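Local coordinates for ribose 5-phosphate isomerase (Giardia lamblia, PDB 3S5P), which probably interconverts ribose 5-phosphate and ribulose 5-phosphate in the pentose phosphate pathway, as an RpiB-type sugar-phosphate isomerase, at residues 141-144 and 145-149. Numbering follows the deposited sequence.
Sequences LSRF and LSTNF
Leu141 and Leu145 stand one turn apart near the C-terminal end of helix 134-146, where the amide N of Leu145 donates an i to i+4 hydrogen bond of 2.9 Å to Leu141 O. Beyond it the backbone bonds weaken: the N-H of Ser146 is shared, weakly, between Ser142 O and Arg143 O. The amide N of Thr147 makes a weak bond of 3.2 Å to Arg143 O. A methyl of Leu141, CD1, sits 3.7 Å from CG of Leu145 and close to both Leu145 methyls. Leu145 CD2 also reaches the Phe144 ring, 4.1 Å from CD2 of that residue. These three apolar side chains turn inward onto the central parallel sheet, touching Ile83 and Cys81 of strand 81-86. On another side of the turn the Thr147 hydroxyl adds a stronger grip. With OG1 anti to its own carbonyl carbon (chi1 -56°), it folds back and donates to Arg143 O at 2.7 Å, approaching tilted from the carbonyl plane. The bent Arg143 side chain brings CD to 3.4 Å from Thr147 OG1. Arg143 O thus receives one short hydroxyl bond besides the weak one from the Thr147 amide and its share of the Ser146 N-H, so a side-chain donor supplements the weak backbone bonds in this last turn, while the leucines and Phe144 pack on strand 81-86.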
ATOM      1  N   LEU A 141       7.662  -3.191 -11.774  1.00 36.22           N
ATOM      2  CA  LEU A 141       8.767  -3.980 -11.316  1.00 37.56           C
ATOM      3  C   LEU A 141      10.093  -3.368 -11.783  1.00 39.35           C
ATOM      4  O   LEU A 141      11.034  -3.216 -11.005  1.00 39.28           O
ATOM      5  CB  LEU A 141       8.660  -5.414 -11.873  1.00 38.54           C
ATOM      6  CG  LEU A 141       9.898  -6.274 -11.568  1.00 40.08           C
ATOM      7  CD1 LEU A 141      10.082  -6.484 -10.044  1.00 37.50           C
ATOM      8  CD2 LEU A 141       9.914  -7.610 -12.310  1.00 42.28           C
ATOM      9  N   SER A 142      10.198  -3.094 -13.083  1.00 41.07           N
ATOM     10  CA  SER A 142      11.459  -2.566 -13.616  1.00 42.54           C
ATOM     11  C   SER A 142      11.853  -1.230 -12.945  1.00 42.05           C
ATOM     12  O   SER A 142      13.030  -0.986 -12.656  1.00 43.56           O
ATOM     13  CB  SER A 142      11.384  -2.457 -15.144  1.00 43.71           C
ATOM     14  OG  SER A 142      12.011  -1.281 -15.595  1.00 45.34           O
ATOM     15  N   ARG A 143      10.881  -0.365 -12.681  1.00 40.65           N
ATOM     16  CA  ARG A 143      11.167   0.903 -11.985  1.00 40.22           C
ATOM     17  C   ARG A 143      11.488   0.668 -10.500  1.00 39.47           C
ATOM     18  O   ARG A 143      12.398   1.287  -9.948  1.00 39.65           O
ATOM     19  CB  ARG A 143      10.022   1.890 -12.157  1.00 40.09           C
ATOM     20  CG  ARG A 143      10.210   3.215 -11.446  1.00 41.84           C
ATOM     21  CD  ARG A 143      11.310   4.048 -12.064  1.00 46.43           C
ATOM     22  NE  ARG A 143      11.123   4.040 -13.499  1.00 51.89           N
ATOM     23  CZ  ARG A 143      10.359   4.899 -14.165  1.00 56.39           C
ATOM     24  NH1 ARG A 143       9.709   5.892 -13.533  1.00 55.43           N
ATOM     25  NH2 ARG A 143      10.271   4.774 -15.479  1.00 56.81           N
ATOM     26  N   PHE A 144      10.783  -0.271  -9.875  1.00 38.36           N
ATOM     27  CA  PHE A 144      11.084  -0.676  -8.489  1.00 37.76           C
ATOM     28  C   PHE A 144      12.551  -1.178  -8.365  1.00 39.31           C
ATOM     29  O   PHE A 144      13.262  -0.845  -7.407  1.00 39.09           O
ATOM     30  CB  PHE A 144      10.071  -1.751  -8.035  1.00 36.05           C
ATOM     31  CG  PHE A 144      10.165  -2.136  -6.574  1.00 35.72           C
ATOM     32  CD1 PHE A 144       9.438  -1.448  -5.602  1.00 33.77           C
ATOM     33  CD2 PHE A 144      10.925  -3.237  -6.170  1.00 36.81           C
ATOM     34  CE1 PHE A 144       9.475  -1.820  -4.256  1.00 32.52           C
ATOM     35  CE2 PHE A 144      10.968  -3.616  -4.791  1.00 37.15           C
ATOM     36  CZ  PHE A 144      10.240  -2.887  -3.844  1.00 31.53           C
ATOM     37  N   LEU A 145      13.019  -1.957  -9.342  1.00 40.99           N
ATOM     38  CA  LEU A 145      14.333  -2.611  -9.202  1.00 42.37           C
ATOM     39  C   LEU A 145      15.487  -1.663  -9.501  1.00 44.19           C
ATOM     40  O   LEU A 145      16.612  -1.870  -9.026  1.00 45.56           O
ATOM     41  CB  LEU A 145      14.410  -3.870 -10.074  1.00 43.17           C
ATOM     42  CG  LEU A 145      13.504  -5.075  -9.760  1.00 41.70           C
ATOM     43  CD1 LEU A 145      13.840  -6.237 -10.736  1.00 40.04           C
ATOM     44  CD2 LEU A 145      13.563  -5.564  -8.292  1.00 36.65           C
ATOM     45  N   SER A 146      15.215  -0.614 -10.277  1.00 44.46           N
ATOM     46  CA  SER A 146      16.296   0.283 -10.695  1.00 46.44           C
ATOM     47  C   SER A 146      16.338   1.606  -9.937  1.00 46.76           C
ATOM     48  O   SER A 146      17.199   2.428 -10.205  1.00 49.50           O
ATOM     49  CB  SER A 146      16.229   0.554 -12.197  1.00 47.21           C
ATOM     50  OG  SER A 146      15.064   1.287 -12.538  1.00 47.11           O
ATOM     51  N   THR A 147      15.410   1.838  -9.010  1.00 45.25           N
ATOM     52  CA  THR A 147      15.394   3.084  -8.249  1.00 44.30           C
ATOM     53  C   THR A 147      16.028   2.807  -6.894  1.00 45.00           C
ATOM     54  O   THR A 147      15.714   1.811  -6.268  1.00 44.13           O
ATOM     55  CB  THR A 147      13.946   3.609  -8.079  1.00 42.47           C
ATOM     56  OG1 THR A 147      13.344   3.755  -9.367  1.00 40.44           O
ATOM     57  CG2 THR A 147      13.921   4.951  -7.374  1.00 41.05           C
ATOM     58  N   ASN A 148      16.949   3.667  -6.474  1.00 47.54           N
ATOM     59  CA  ASN A 148      17.581   3.581  -5.147  1.00 49.33           C
ATOM     60  C   ASN A 148      16.881   4.439  -4.085  1.00 49.24           C
ATOM     61  O   ASN A 148      16.308   5.476  -4.403  1.00 48.17           O
ATOM     62  CB  ASN A 148      19.052   4.002  -5.242  1.00 51.51           C
ATOM     63  CG  ASN A 148      19.882   3.014  -6.039  1.00 55.22           C
ATOM     64  OD1 ASN A 148      19.534   1.838  -6.149  1.00 56.63           O
ATOM     65  ND2 ASN A 148      20.988   3.486  -6.597  1.00 59.17           N
ATOM     66  N   PHE A 149      16.914   3.982  -2.834  1.00 50.55           N
ATOM     67  CA  PHE A 149      16.450   4.767  -1.697  1.00 52.29           C
ATOM     68  C   PHE A 149      17.297   6.053  -1.554  1.00 56.81           C
ATOM     69  O   PHE A 149      18.501   6.029  -1.770  1.00 57.35           O
ATOM     70  CB  PHE A 149      16.503   3.906  -0.432  1.00 50.44           C
ATOM     71  CG  PHE A 149      16.149   4.633   0.859  1.00 48.58           C
ATOM     72  CD1 PHE A 149      14.978   5.378   0.981  1.00 45.69           C
ATOM     73  CD2 PHE A 149      16.961   4.495   1.986  1.00 46.66           C
ATOM     74  CE1 PHE A 149      14.647   6.016   2.207  1.00 46.59           C
ATOM     75  CE2 PHE A 149      16.638   5.103   3.198  1.00 46.04           C
ATOM     76  CZ  PHE A 149      15.482   5.873   3.310  1.00 44.24           C
TER